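Local atomic coordinates of IclR family transcriptional regulator (PDB entry 5WHM), a protein that probably represses transcription by binding operator DNA through an N-terminal helix-turn-helix domain, under the control of a GAF-like C-terminal domain. Residues 99-104 / 119-124; 106-111 / 231-236; 217-222 / 245-250. All blocks are in the same frame, centred on the assembly; numbering follows the deposited sequence.

All three contacts are buried and belong to the C-terminal domain, where helices cover one antiparallel sheet. Interactions 1 and 2 use successive turns of helix 101-115, which meets first strand 118-125 and then its neighbour 229-238; backbone hydrogen bonds such as Ala-122 N to Val-232 O tie the two together. Interaction 3 moves one strand further, to 216-225, and swaps the helix for 244-265. None has a hydrogen bond between its segments: selenium meets alkyl groups in interaction 1 and a ring edge in interaction 2, whereas one leucine does the work in interaction 3. Polar chemistry borders them, at the second subunit for interaction 1 and around an acetate for interactions 2 and 3.

Interaction 1. Residues 99-104 / 119-124; sequences MIRTVA and VAMAAR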
loop_
_atom_site.group_PDB
_atom_site.type_symbol
_atom_site.label_atom_id
_atom_site.label_comp_id
_atom_site.label_asym_id
_atom_site.label_seq_id
_atom_site.Cartn_x
_atom_site.Cartn_y
_atom_site.Cartn_z
HETATM N N MSE C 99 5.961 -4.464 -13.015
HETATM C CA MSE C 99 7.013 -4.377 -14.037
HETATM C C MSE C 99 6.564 -3.615 -15.306
HETATM O O MSE C 99 7.403 -3.104 -16.066
HETATM C CB MSE C 99 7.516 -5.776 -14.398
HETATM C CG MSE C 99 8.443 -6.401 -13.339
HETATM SE SE MSE C 99 10.056 -5.329 -12.937
HETATM C CE MSE C 99 10.806 -5.201 -14.732
ATOM N N ILE C 100 5.248 -3.506 -15.523
ATOM C CA ILE C 100 4.780 -2.741 -16.675
ATOM C C ILE C 100 5.215 -1.285 -16.575
ATOM O O ILE C 100 5.362 -0.615 -17.602
ATOM C CB ILE C 100 3.243 -2.871 -16.838
ATOM C CG1 ILE C 100 2.822 -2.213 -18.165
ATOM C CG2 ILE C 100 2.512 -2.235 -15.660
ATOM C CD1 ILE C 100 1.554 -2.738 -18.720
ATOM N N ARG C 101 5.500 -0.789 -15.357
ATOM C CA ARG C 101 6.008 0.577 -15.208
ATOM C C ARG C 101 7.280 0.816 -15.997
ATOM O O ARG C 101 7.530 1.949 -16.412
ATOM C CB ARG C 101 6.291 0.933 -13.743
ATOM C CG ARG C 101 5.078 1.021 -12.833
ATOM C CD ARG C 101 5.557 1.308 -11.379
ATOM N NE ARG C 101 6.248 2.588 -11.389
ATOM C CZ ARG C 101 7.245 2.935 -10.581
ATOM N NH1 ARG C 101 7.708 2.092 -9.638
ATOM N NH2 ARG C 101 7.790 4.130 -10.731
ATOM N N THR C 102 8.130 -0.199 -16.180
ATOM C CA THR C 102 9.365 0.085 -16.909
ATOM C C THR C 102 9.108 0.368 -18.386
ATOM O O THR C 102 9.936 1.008 -19.037
ATOM C CB THR C 102 10.370 -1.064 -16.772
ATOM O OG1 THR C 102 9.896 -2.200 -17.507
ATOM C CG2 THR C 102 10.582 -1.439 -15.268
ATOM N N VAL C 103 7.997 -0.105 -18.935
ATOM C CA VAL C 103 7.607 0.270 -20.295
ATOM C C VAL C 103 6.748 1.523 -20.292
ATOM O O VAL C 103 6.957 2.436 -21.090
ATOM C CB VAL C 103 6.861 -0.906 -20.959
ATOM C CG1 VAL C 103 6.184 -0.451 -22.247
ATOM C CG2 VAL C 103 7.815 -2.054 -21.207
ATOM N N ALA C 104 5.759 1.581 -19.398
ATOM C CA ALA C 104 4.771 2.656 -19.458
ATOM C C ALA C 104 5.346 3.975 -18.962
ATOM O O ALA C 104 5.107 5.025 -19.568
ATOM C CB ALA C 104 3.538 2.289 -18.637
ATOM N N VAL C 119 -0.083 12.384 -15.948
ATOM C CA VAL C 119 -0.474 11.166 -16.656
ATOM C C VAL C 119 -0.440 10.027 -15.639
ATOM O O VAL C 119 0.534 9.906 -14.880
ATOM C CB VAL C 119 0.453 10.881 -17.852
ATOM C CG1 VAL C 119 0.113 9.586 -18.556
ATOM C CG2 VAL C 119 0.389 12.090 -18.874
ATOM N N ALA C 120 -1.509 9.224 -15.601
ATOM C CA ALA C 120 -1.643 8.185 -14.581
ATOM C C ALA C 120 -2.023 6.863 -15.232
ATOM O O ALA C 120 -2.546 6.815 -16.359
ATOM C CB ALA C 120 -2.680 8.559 -13.493
HETATM N N MSE C 121 -1.746 5.790 -14.495
HETATM C CA MSE C 121 -2.161 4.452 -14.844
HETATM C C MSE C 121 -3.007 3.885 -13.673
HETATM O O MSE C 121 -2.599 3.999 -12.526
HETATM C CB MSE C 121 -0.952 3.564 -15.120
HETATM C CG MSE C 121 -1.304 2.132 -15.464
HETATM SE SE MSE C 121 0.309 1.052 -15.765
HETATM C CE MSE C 121 1.151 1.081 -13.970
ATOM N N ALA C 122 -4.183 3.332 -13.989
ATOM C CA ALA C 122 -5.170 2.953 -12.980
ATOM C C ALA C 122 -5.791 1.611 -13.342
ATOM O O ALA C 122 -5.775 1.199 -14.504
ATOM C CB ALA C 122 -6.281 4.011 -12.847
ATOM N N ALA C 123 -6.351 0.931 -12.330
ATOM C CA ALA C 123 -7.168 -0.259 -12.549
ATOM C C ALA C 123 -8.310 -0.263 -11.531
ATOM O O ALA C 123 -8.253 0.409 -10.493
ATOM C CB ALA C 123 -6.339 -1.554 -12.432
ATOM N N ARG C 124 -9.352 -1.026 -11.838
ATOM C CA ARG C 124 -10.564 -0.992 -11.036
ATOM C C ARG C 124 -10.434 -1.859 -9.786
ATOM O O ARG C 124 -9.860 -2.953 -9.836
ATOM C CB ARG C 124 -11.752 -1.475 -11.861
ATOM C CG ARG C 124 -13.064 -1.424 -11.103
ATOM C CD ARG C 124 -14.247 -1.802 -12.000
ATOM N NE ARG C 124 -14.244 -3.224 -12.349
ATOM C CZ ARG C 124 -14.816 -4.176 -11.613
ATOM N NH1 ARG C 124 -15.419 -3.881 -10.464
ATOM N NH2 ARG C 124 -14.770 -5.432 -12.018
#
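Ala-104 and Met-121 bring the two backbones closest, their CA atoms 8.5 Å apart, where the N-terminal part of helix 101-115 and the residue before it lie over strand 118-125 in the GAF-like C-terminal domain of an IclR regulator. At that separation side chains alone span the gap, and Met-121, a selenomethionine, supplies most of the bridge. Its chain leaves the strand fully extended, CG anti to the backbone N (chi1 179°), and bends only at the last torsion, where chi3 of 65° turns CE aside. A long, unbranched apolar chain suits this place because it reaches from the sheet to Ile-100 and Ala-104, four residues apart. Ile-100 CG2 meets the selenium from one side, 4.0 Å from Met-121 SE, and lies equally near the terminal methyl. The small Ala-104 lets the helix come near: its CB stands 4.5 Å from Met-121 SE. Both residues, like Met-121, also touch strand 229-238, Ile-100 on Leu-231 and the other two on Phe-233, and the three therefore share one apolar layer. Arg-101 adds the third contact. A bend at chi3 (62°) carries the guanidinium on to Asp-133, with which NE forms a salt bridge, and to the second subunit, where NH1 is bonded to Met-143 O, while the aliphatic base of the chain remains behind, crossing Met-121 at about a right angle with Arg-101 CG 4.1 Å from Met-121 CE.

Interaction 2. Residues 106-111 / 231-236; sequences PLMQVL and LVFNCG. With ACY (acetic acid), chain J.
Asn-234 ND2 is held by two oxygens, Tyr-131 OH and an acetate, on the face of strand 229-238 turned away from helix 101-115. Its N-H points to the acetate O at 3.2 Å with an angle of 154°. The acetate probably came from the crystallisation liquor; it is also bonded by Ser-157 OG and Val-158 N, an arrangement consistent with the small-molecule pocket that IclR relatives carry in this GAF-like domain. Asn-234 OD1 takes a weak bond from Ala-120 N; the two bonds to ND2, with this weak one to OD1, probably favour the observed rotation of the buried amide.

The opposite face of the strand is apolar, and there Phe-233 and Cys-235 meet the helix. The backbones are spaced for side-chain contact, with CA atoms 8.7 Å apart for Met-108 and Phe-233 and 8.2 Å for Leu-111 and Cys-235. Met-108, a selenomethionine, forms a Met-aromatic contact of the edge-on kind: its SE lies 5.3 Å from the Phe-233 ring centroid and 85° off the ring normal, almost in the ring plane. Selenium thereby meets the weakly positive C-H rim, Phe-233 CE2 being 4.1 Å from Met-108 SE. The chain and the ring cross at roughly a right angle, and the bend at chi3 (60°) sets the CE methyl to one side. Phe-233 is large enough to reach further, to Met-121 of the next strand and to Met-258 and Val-259 of helix 244-265. One turn along the helix, Leu-111 faces a residue of smaller bulk, and its branch tip closes the contact with Leu-111 CD2 4.3 Å from Cys-235 CB.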
loop_
_atom_site.group_PDB
_atom_site.type_symbol
_atom_site.label_atom_id
_atom_site.label_comp_id
_atom_site.label_asym_id
_atom_site.label_seq_id
_atom_site.Cartn_x
_atom_site.Cartn_y
_atom_site.Cartn_z
ATOM N N PRO C 106 8.264 5.716 -18.916
ATOM C CA PRO C 106 8.950 6.715 -19.751
ATOM C C PRO C 106 8.049 7.278 -20.835
ATOM O O PRO C 106 8.193 8.452 -21.200
ATOM C CB PRO C 106 10.142 5.952 -20.345
ATOM C CG PRO C 106 9.914 4.516 -20.063
ATOM C CD PRO C 106 8.898 4.383 -18.978
ATOM N N LEU C 107 7.145 6.462 -21.379
ATOM C CA LEU C 107 6.178 6.973 -22.347
ATOM C C LEU C 107 5.212 7.950 -21.688
ATOM O O LEU C 107 4.795 8.942 -22.301
ATOM C CB LEU C 107 5.413 5.811 -22.991
ATOM C CG LEU C 107 6.265 4.901 -23.873
ATOM C CD1 LEU C 107 5.486 3.664 -24.253
ATOM C CD2 LEU C 107 6.698 5.656 -25.123
HETATM N N MSE C 108 4.828 7.679 -20.450
HETATM C CA MSE C 108 3.924 8.581 -19.742
HETATM C C MSE C 108 4.619 9.907 -19.449
HETATM O O MSE C 108 3.993 10.972 -19.442
HETATM C CB MSE C 108 3.435 7.933 -18.436
HETATM C CG MSE C 108 2.460 6.788 -18.666
HETATM SE SE MSE C 108 2.303 5.573 -17.086
HETATM C CE MSE C 108 1.687 6.830 -15.733
ATOM N N GLN C 109 5.923 9.824 -19.178
ATOM C CA GLN C 109 6.688 11.035 -18.902
ATOM C C GLN C 109 6.731 11.950 -20.123
ATOM O O GLN C 109 6.528 13.165 -20.000
ATOM C CB GLN C 109 8.095 10.663 -18.436
ATOM C CG GLN C 109 8.949 11.848 -18.005
ATOM C CD GLN C 109 8.414 12.516 -16.757
ATOM O OE1 GLN C 109 8.478 11.952 -15.675
ATOM N NE2 GLN C 109 7.883 13.721 -16.906
ATOM N N VAL C 110 6.955 11.382 -21.315
ATOM C CA VAL C 110 6.954 12.165 -22.553
ATOM C C VAL C 110 5.616 12.871 -22.752
ATOM O O VAL C 110 5.569 14.054 -23.110
ATOM C CB VAL C 110 7.300 11.259 -23.754
ATOM C CG1 VAL C 110 7.075 11.996 -25.091
ATOM C CG2 VAL C 110 8.737 10.757 -23.640
ATOM N N LEU C 111 4.507 12.163 -22.525
ATOM C CA LEU C 111 3.202 12.793 -22.702
ATOM C C LEU C 111 2.955 13.854 -21.639
ATOM O O LEU C 111 2.480 14.955 -21.948
ATOM C CB LEU C 111 2.098 11.746 -22.677
ATOM C CG LEU C 111 0.689 12.352 -22.812
ATOM C CD1 LEU C 111 0.554 13.205 -24.115
ATOM C CD2 LEU C 111 -0.371 11.294 -22.750
ATOM N N LEU C 231 -6.190 -2.110 -17.882
ATOM C CA LEU C 231 -5.497 -0.943 -17.359
ATOM C C LEU C 231 -6.026 0.290 -18.081
ATOM O O LEU C 231 -6.490 0.208 -19.215
ATOM C CB LEU C 231 -3.984 -1.046 -17.561
ATOM C CG LEU C 231 -3.263 -2.219 -16.940
ATOM C CD1 LEU C 231 -1.814 -2.260 -17.451
ATOM C CD2 LEU C 231 -3.327 -2.102 -15.417
ATOM N N VAL C 232 -6.014 1.429 -17.404
ATOM C CA VAL C 232 -6.514 2.644 -18.039
ATOM C C VAL C 232 -5.478 3.731 -17.822
ATOM O O VAL C 232 -4.956 3.875 -16.707
ATOM C CB VAL C 232 -7.879 3.091 -17.479
ATOM C CG1 VAL C 232 -8.411 4.248 -18.335
ATOM C CG2 VAL C 232 -8.875 1.927 -17.434
ATOM N N PHE C 233 -5.186 4.495 -18.880
ATOM C CA PHE C 233 -4.249 5.606 -18.803
ATOM C C PHE C 233 -5.000 6.910 -18.976
ATOM O O PHE C 233 -5.916 6.998 -19.798
ATOM C CB PHE C 233 -3.143 5.445 -19.851
ATOM C CG PHE C 233 -2.346 4.181 -19.662
ATOM C CD1 PHE C 233 -2.825 2.961 -20.158
ATOM C CD2 PHE C 233 -1.164 4.190 -18.911
ATOM C CE1 PHE C 233 -2.108 1.753 -19.914
ATOM C CE2 PHE C 233 -0.437 3.012 -18.689
ATOM C CZ PHE C 233 -0.900 1.789 -19.207
ATOM N N ASN C 234 -4.670 7.916 -18.174
ATOM C CA ASN C 234 -5.348 9.188 -18.359
ATOM C C ASN C 234 -4.338 10.323 -18.392
ATOM O O ASN C 234 -3.142 10.160 -18.126
ATOM C CB ASN C 234 -6.432 9.460 -17.287
ATOM C CG ASN C 234 -5.856 9.788 -15.901
ATOM O OD1 ASN C 234 -4.645 9.822 -15.694
ATOM N ND2 ASN C 234 -6.746 10.036 -14.940
ATOM N N CYS C 235 -4.847 11.489 -18.760
ATOM C CA CYS C 235 -4.050 12.702 -18.770
ATOM C C CYS C 235 -5.034 13.807 -18.441
ATOM O O CYS C 235 -6.061 13.936 -19.118
ATOM C CB CYS C 235 -3.388 12.909 -20.127
ATOM S SG CYS C 235 -2.430 14.461 -20.220
ATOM N N GLY C 236 -4.763 14.567 -17.392
ATOM C CA GLY C 236 -5.793 15.478 -16.920
ATOM C C GLY C 236 -5.144 16.572 -16.113
ATOM O O GLY C 236 -3.953 16.516 -15.803
HETATM C C ACY J . -10.282 11.733 -14.381
HETATM O O ACY J . -9.870 10.683 -14.940
HETATM O OXT ACY J . -11.396 12.275 -14.621
HETATM C CH3 ACY J . -9.392 12.380 -13.356
#

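Interaction 3. Residues 217-222 / 245-250; sequences NSVAVP and EKLEDD. With ACY (acetic acid), chain J.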
loop_
_atom_site.group_PDB
_atom_site.type_symbol
_atom_site.label_atom_id
_atom_site.label_comp_id
_atom_site.label_asym_id
_atom_site.label_seq_id
_atom_site.Cartn_x
_atom_site.Cartn_y
_atom_site.Cartn_z
ATOM N N ASN C 217 -10.257 18.776 -16.029
ATOM C CA ASN C 217 -10.626 18.064 -17.247
ATOM C C ASN C 217 -9.607 16.965 -17.504
ATOM O O ASN C 217 -8.425 17.114 -17.184
ATOM C CB ASN C 217 -10.659 18.963 -18.463
ATOM C CG ASN C 217 -11.680 20.063 -18.352
ATOM O OD1 ASN C 217 -12.596 20.007 -17.537
ATOM N ND2 ASN C 217 -11.539 21.069 -19.200
ATOM N N SER C 218 -10.059 15.886 -18.137
ATOM C CA SER C 218 -9.180 14.749 -18.315
ATOM C C SER C 218 -9.721 13.849 -19.414
ATOM O O SER C 218 -10.918 13.886 -19.747
ATOM C CB SER C 218 -9.050 13.996 -16.971
ATOM O OG SER C 218 -8.653 12.660 -17.161
ATOM N N VAL C 219 -8.814 13.090 -20.022
ATOM C CA VAL C 219 -9.160 12.154 -21.093
ATOM C C VAL C 219 -8.494 10.841 -20.727
ATOM O O VAL C 219 -7.408 10.842 -20.149
ATOM C CB VAL C 219 -8.678 12.648 -22.478
ATOM C CG1 VAL C 219 -7.166 12.886 -22.486
ATOM C CG2 VAL C 219 -9.079 11.686 -23.615
ATOM N N ALA C 220 -9.136 9.719 -21.051
ATOM C CA ALA C 220 -8.583 8.422 -20.656
ATOM C C ALA C 220 -8.761 7.413 -21.777
ATOM O O ALA C 220 -9.702 7.509 -22.587
ATOM C CB ALA C 220 -9.241 7.875 -19.366
ATOM N N VAL C 221 -7.839 6.456 -21.824
ATOM C CA VAL C 221 -7.818 5.422 -22.862
ATOM C C VAL C 221 -7.549 4.084 -22.187
ATOM O O VAL C 221 -6.551 3.960 -21.453
ATOM C CB VAL C 221 -6.744 5.701 -23.923
ATOM C CG1 VAL C 221 -6.570 4.502 -24.850
ATOM C CG2 VAL C 221 -7.092 6.964 -24.738
ATOM N N PRO C 222 -8.378 3.065 -22.392
ATOM C CA PRO C 222 -8.155 1.786 -21.712
ATOM C C PRO C 222 -7.250 0.867 -22.527
ATOM O O PRO C 222 -7.041 1.048 -23.726
ATOM C CB PRO C 222 -9.574 1.211 -21.606
ATOM C CG PRO C 222 -10.232 1.692 -22.930
ATOM C CD PRO C 222 -9.585 3.038 -23.245
ATOM N N GLU C 245 -11.323 21.062 -26.412
ATOM C CA GLU C 245 -10.745 21.027 -27.755
ATOM C C GLU C 245 -9.307 20.495 -27.752
ATOM O O GLU C 245 -8.929 19.694 -28.618
ATOM C CB GLU C 245 -10.803 22.418 -28.378
ATOM C CG GLU C 245 -9.971 22.527 -29.644
ATOM C CD GLU C 245 -10.255 23.803 -30.419
ATOM O OE1 GLU C 245 -11.055 24.631 -29.924
ATOM O OE2 GLU C 245 -9.670 23.969 -31.511
ATOM N N LYS C 246 -8.484 20.927 -26.794
ATOM C CA LYS C 246 -7.140 20.362 -26.682
ATOM C C LYS C 246 -7.179 18.856 -26.392
ATOM O O LYS C 246 -6.375 18.087 -26.936
ATOM C CB LYS C 246 -6.362 21.097 -25.592
ATOM C CG LYS C 246 -4.871 20.790 -25.579
ATOM C CD LYS C 246 -4.129 21.732 -24.630
ATOM C CE LYS C 246 -2.635 21.822 -24.966
ATOM N NZ LYS C 246 -2.384 22.115 -26.410
ATOM N N LEU C 247 -8.092 18.409 -25.530
ATOM C CA LEU C 247 -8.149 16.983 -25.232
ATOM C C LEU C 247 -8.632 16.176 -26.436
ATOM O O LEU C 247 -8.096 15.097 -26.708
ATOM C CB LEU C 247 -9.038 16.733 -24.013
ATOM C CG LEU C 247 -8.491 17.318 -22.703
ATOM C CD1 LEU C 247 -9.468 17.152 -21.560
ATOM C CD2 LEU C 247 -7.134 16.727 -22.322
ATOM N N GLU C 248 -9.637 16.684 -27.174
ATOM C CA GLU C 248 -10.211 15.925 -28.285
ATOM C C GLU C 248 -9.277 15.887 -29.495
ATOM O O GLU C 248 -9.204 14.873 -30.203
ATOM C CB GLU C 248 -11.562 16.545 -28.705
ATOM C CG GLU C 248 -12.644 16.483 -27.614
ATOM C CD GLU C 248 -13.991 17.062 -28.071
ATOM O OE1 GLU C 248 -14.011 18.018 -28.898
ATOM O OE2 GLU C 248 -15.031 16.545 -27.602
ATOM N N ASP C 249 -8.605 16.999 -29.785
ATOM C CA ASP C 249 -7.815 17.119 -31.004
ATOM C C ASP C 249 -6.345 16.743 -30.823
ATOM O O ASP C 249 -5.674 16.418 -31.811
ATOM C CB ASP C 249 -7.868 18.555 -31.517
ATOM C CG ASP C 249 -9.262 18.963 -32.025
ATOM O OD1 ASP C 249 -10.229 18.153 -31.970
ATOM O OD2 ASP C 249 -9.369 20.116 -32.484
ATOM N N ASP C 250 -5.821 16.822 -29.601
ATOM C CA ASP C 250 -4.379 16.741 -29.388
ATOM C C ASP C 250 -4.065 15.666 -28.344
ATOM O O ASP C 250 -3.463 14.635 -28.663
ATOM C CB ASP C 250 -3.834 18.125 -28.968
ATOM C CG ASP C 250 -2.289 18.172 -28.871
ATOM O OD1 ASP C 250 -1.622 17.232 -29.354
ATOM O OD2 ASP C 250 -1.737 19.164 -28.326
HETATM C C ACY J . -10.282 11.733 -14.381
HETATM O O ACY J . -9.870 10.683 -14.940
HETATM O OXT ACY J . -11.396 12.275 -14.621
HETATM C CH3 ACY J . -9.392 12.380 -13.356
#
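The C-terminal helix 244-265 covers one face of the antiparallel sheet in this GAF-like domain, and near its start Leu-247 packs on strand 216-225. The axes of the short segments 217-222 and 245-250 run nearly the same way, 24° apart, and approach to 8.8 Å. Leu-247 straddles two residues of one strand face, each methyl taking its own neighbour. Leu-247 CD1 rests 3.8 Å from Asn-217 CB and 3.7 Å from Ser-218 N, against the strand backbone. Leu-247 CD2 lies 3.8 Å from Val-219 CG1. With chi1 at 57°, CG1 of Val-219 faces the helix to make this contact, the two side chains lying alongside and pointing opposite ways. Val-219 and Leu-247 have CA atoms 6.4 Å apart, close enough for their short branched side chains to meet directly. Asn-217 touches through CB, while its ND2 donates to Leu-242 O. Ser-218 points to the other face, where its OG hydrogen-bonds with Ser-157 OG beside the acetate. Within the helix, Lys-246 NZ and Asp-250 OD2 form a salt bridge at 3.6 Å, and Asp-250 also binds Arg-254 and Tyr-114. Strand 216-225 lies between strand 206-209, outermost within this chain, whose Ile-209 touches both Asn-217 and Leu-247, and strand 229-238, with helix 157-165 on the far side of the sheet.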